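Local coordinates for protein LST4 (Kluyveromyces lactis, PDB 4ZY8) that probably takes part in extracellular amino acid uptake and in protein trafficking from the Golgi to the plasma membrane, and is represented by its longin domain, at residues Tyr28-Ser36 and Asp136-Trp144. Sequence-based numbering, arbitrary orientation.
Sequences YQVVLDHSS and DTQFLPHDW
Gln29, at the start of edge strand 29-35, reaches toward the loop joining helices 114-134 and 150-166, its NE2 meeting the edge of the His142 imidazole near the ring plane, though so closely that this end of the side chain is doubtful. As modelled, OE1 is buried without a polar partner; the Leu140 carbonyl O, 3.7 Å from OE1, is another acceptor. At Val31 the strand turns a corner: Val31 and Leu32 both face Ile15 of strand 12-17 in a classic beta bulge. With chi1 at 173°, CG1 of Val31 stands anti to N and CG2 anti to the carbonyl carbon, which brings both methyls against Leu140 and Pro141. CG1 lies 3.2 Å from the Pro141 O, and CG2 3.6 Å from CB of Leu140. The Val31 O approaches Trp144 CD1 at 3.2 Å, obliquely to the indole. Leu32 CD1 also comes obliquely, along the NE1-CE2-CZ2 side, 3.7 Å from CZ2 of Trp144; both side chains touch Val152 of helix 150-166. No hydrogen bond joins the two segments, whereas Gln17 of strand 12-17 bonds Leu140 N and Gln138 O. Their fit therefore rests on shape, with the Val31 and Pro141 carbonyls lying against carbon.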
loop_
_atom_site.group_PDB
_atom_site.type_symbol
_atom_site.label_atom_id
_atom_site.label_comp_id
_atom_site.label_asym_id
_atom_site.label_seq_id
_atom_site.Cartn_x
_atom_site.Cartn_y
_atom_site.Cartn_z
ATOM N N TYR A 28 6.144 8.846 10.708
ATOM C CA TYR A 28 5.905 7.714 9.809
ATOM C C TYR A 28 6.989 6.627 9.908
ATOM O O TYR A 28 8.179 6.918 9.994
ATOM C CB TYR A 28 5.790 8.214 8.371
ATOM N N GLN A 29 6.573 5.375 9.881
ATOM C CA GLN A 29 7.441 4.219 9.963
ATOM C C GLN A 29 7.256 3.273 8.752
ATOM O O GLN A 29 6.151 2.943 8.422
ATOM C CB GLN A 29 7.093 3.464 11.225
ATOM C CG GLN A 29 8.139 2.487 11.688
ATOM C CD GLN A 29 7.570 1.256 12.365
ATOM O OE1 GLN A 29 6.386 0.965 12.265
ATOM N NE2 GLN A 29 8.423 0.523 13.054
ATOM N N VAL A 30 8.337 2.839 8.112
ATOM C CA VAL A 30 8.244 1.852 7.048
ATOM C C VAL A 30 8.346 0.429 7.597
ATOM O O VAL A 30 9.350 0.052 8.209
ATOM C CB VAL A 30 9.325 2.078 5.998
ATOM C CG1 VAL A 30 9.255 1.002 4.927
ATOM C CG2 VAL A 30 9.151 3.452 5.366
ATOM N N VAL A 31 7.305 -0.361 7.344
ATOM C CA VAL A 31 7.168 -1.721 7.863
ATOM C C VAL A 31 7.744 -2.725 6.867
ATOM O O VAL A 31 8.390 -3.713 7.242
ATOM C CB VAL A 31 5.691 -2.060 8.139
ATOM C CG1 VAL A 31 5.525 -3.536 8.507
ATOM C CG2 VAL A 31 5.147 -1.163 9.254
ATOM N N LEU A 32 7.458 -2.490 5.593
ATOM C CA LEU A 32 7.992 -3.324 4.522
ATOM C C LEU A 32 8.327 -2.438 3.336
ATOM O O LEU A 32 7.568 -1.531 3.003
ATOM C CB LEU A 32 6.994 -4.418 4.115
ATOM C CG LEU A 32 7.403 -5.289 2.915
ATOM C CD1 LEU A 32 6.944 -6.720 3.112
ATOM C CD2 LEU A 32 6.808 -4.757 1.631
ATOM N N ASP A 33 9.432 -2.706 2.694
ATOM C CA ASP A 33 9.761 -2.075 1.460
ATOM C C ASP A 33 10.392 -3.098 0.578
ATOM O O ASP A 33 11.490 -3.506 0.805
ATOM C CB ASP A 33 10.698 -0.930 1.707
ATOM C CG ASP A 33 11.025 -0.178 0.469
ATOM O OD1 ASP A 33 10.565 -0.545 -0.617
ATOM O OD2 ASP A 33 11.761 0.792 0.581
ATOM N N HIS A 34 9.664 -3.522 -0.427
ATOM C CA HIS A 34 10.063 -4.639 -1.259
ATOM C C HIS A 34 10.006 -4.265 -2.726
ATOM O O HIS A 34 8.928 -3.968 -3.262
ATOM C CB HIS A 34 9.161 -5.856 -0.977
ATOM C CG HIS A 34 9.415 -7.026 -1.883
ATOM N ND1 HIS A 34 8.983 -7.061 -3.195
ATOM C CD2 HIS A 34 10.041 -8.200 -1.661
ATOM C CE1 HIS A 34 9.333 -8.210 -3.742
ATOM N NE2 HIS A 34 9.982 -8.925 -2.834
ATOM N N SER A 35 11.150 -4.285 -3.369
ATOM C CA SER A 35 11.223 -4.108 -4.799
ATOM C C SER A 35 11.472 -5.427 -5.453
ATOM O O SER A 35 12.226 -6.228 -4.977
ATOM C CB SER A 35 12.336 -3.169 -5.185
ATOM O OG SER A 35 12.178 -1.917 -4.589
ATOM N N SER A 36 10.854 -5.662 -6.581
ATOM C CA SER A 36 11.036 -6.921 -7.245
ATOM C C SER A 36 12.381 -6.903 -7.916
ATOM O O SER A 36 12.866 -5.858 -8.286
ATOM C CB SER A 36 9.930 -7.153 -8.271
ATOM O OG SER A 36 9.905 -6.151 -9.253
ATOM N N ASP A 136 -2.845 -6.875 20.374
ATOM C CA ASP A 136 -3.440 -5.811 21.187
ATOM C C ASP A 136 -2.594 -4.543 21.136
ATOM O O ASP A 136 -2.356 -3.886 22.155
ATOM C CB ASP A 136 -3.606 -6.279 22.635
ATOM N N THR A 137 -2.147 -4.208 19.932
ATOM C CA THR A 137 -1.253 -3.080 19.724
ATOM C C THR A 137 -1.755 -2.175 18.618
ATOM O O THR A 137 -2.663 -2.541 17.866
ATOM C CB THR A 137 0.167 -3.535 19.378
ATOM O OG1 THR A 137 0.961 -2.382 19.071
ATOM C CG2 THR A 137 0.144 -4.442 18.159
ATOM N N GLN A 138 -1.146 -1.014 18.479
ATOM C CA GLN A 138 -1.478 -0.146 17.374
ATOM C C GLN A 138 -0.381 -0.123 16.350
ATOM O O GLN A 138 -0.429 0.613 15.397
ATOM C CB GLN A 138 -1.748 1.281 17.816
ATOM C CG GLN A 138 -0.586 2.009 18.424
ATOM C CD GLN A 138 -0.951 3.416 18.832
ATOM O OE1 GLN A 138 -2.116 3.738 19.002
ATOM N NE2 GLN A 138 0.051 4.258 18.992
ATOM N N PHE A 139 0.619 -0.939 16.548
ATOM C CA PHE A 139 1.779 -0.901 15.687
ATOM C C PHE A 139 2.257 -2.185 15.045
ATOM O O PHE A 139 2.405 -3.193 15.676
ATOM C CB PHE A 139 2.915 -0.220 16.433
ATOM C CG PHE A 139 2.560 1.144 16.889
ATOM C CD1 PHE A 139 2.234 2.108 15.976
ATOM C CD2 PHE A 139 2.474 1.442 18.215
ATOM C CE1 PHE A 139 1.871 3.368 16.371
ATOM C CE2 PHE A 139 2.112 2.702 18.617
ATOM C CZ PHE A 139 1.807 3.666 17.691
ATOM N N LEU A 140 2.516 -2.089 13.756
ATOM C CA LEU A 140 3.114 -3.172 13.000
ATOM C C LEU A 140 4.590 -3.248 13.378
ATOM O O LEU A 140 5.189 -2.231 13.713
ATOM C CB LEU A 140 2.949 -2.918 11.491
ATOM C CG LEU A 140 1.498 -2.952 10.993
ATOM C CD1 LEU A 140 1.351 -2.428 9.544
ATOM C CD2 LEU A 140 0.943 -4.367 11.136
ATOM N N PRO A 141 5.192 -4.437 13.280
ATOM C CA PRO A 141 6.629 -4.560 13.550
ATOM C C PRO A 141 7.441 -3.889 12.440
ATOM O O PRO A 141 6.959 -3.854 11.320
ATOM C CB PRO A 141 6.845 -6.076 13.567
ATOM C CG PRO A 141 5.778 -6.607 12.666
ATOM C CD PRO A 141 4.585 -5.724 12.893
ATOM N N HIS A 142 8.637 -3.378 12.711
ATOM C CA HIS A 142 9.469 -2.893 11.607
ATOM C C HIS A 142 10.568 -3.895 11.296
ATOM O O HIS A 142 11.407 -3.662 10.426
ATOM C CB HIS A 142 10.079 -1.526 11.917
ATOM C CG HIS A 142 10.926 -1.507 13.146
ATOM N ND1 HIS A 142 12.217 -1.999 13.169
ATOM C CD2 HIS A 142 10.675 -1.062 14.401
ATOM C CE1 HIS A 142 12.721 -1.854 14.378
ATOM N NE2 HIS A 142 11.804 -1.288 15.148
ATOM N N ASP A 143 10.557 -5.002 12.035
ATOM C CA ASP A 143 11.492 -6.105 11.840
ATOM C C ASP A 143 10.686 -7.395 11.722
ATOM O O ASP A 143 10.857 -8.334 12.499
ATOM C CB ASP A 143 12.473 -6.197 13.009
ATOM N N TRP A 144 9.803 -7.382 10.723
ATOM C CA TRP A 144 8.799 -8.395 10.477
ATOM C C TRP A 144 9.400 -9.697 10.137
ATOM O O TRP A 144 9.065 -10.701 10.714
ATOM C CB TRP A 144 7.852 -7.956 9.385
ATOM C CG TRP A 144 8.383 -7.927 8.028
ATOM C CD1 TRP A 144 8.961 -6.878 7.407
ATOM C CD2 TRP A 144 8.338 -8.971 7.084
ATOM N NE1 TRP A 144 9.287 -7.201 6.128
ATOM C CE2 TRP A 144 8.919 -8.494 5.907
ATOM C CE3 TRP A 144 7.868 -10.271 7.115
ATOM C CZ2 TRP A 144 9.052 -9.270 4.792
ATOM C CZ3 TRP A 144 7.998 -11.036 6.002
ATOM C CH2 TRP A 144 8.581 -10.539 4.857
#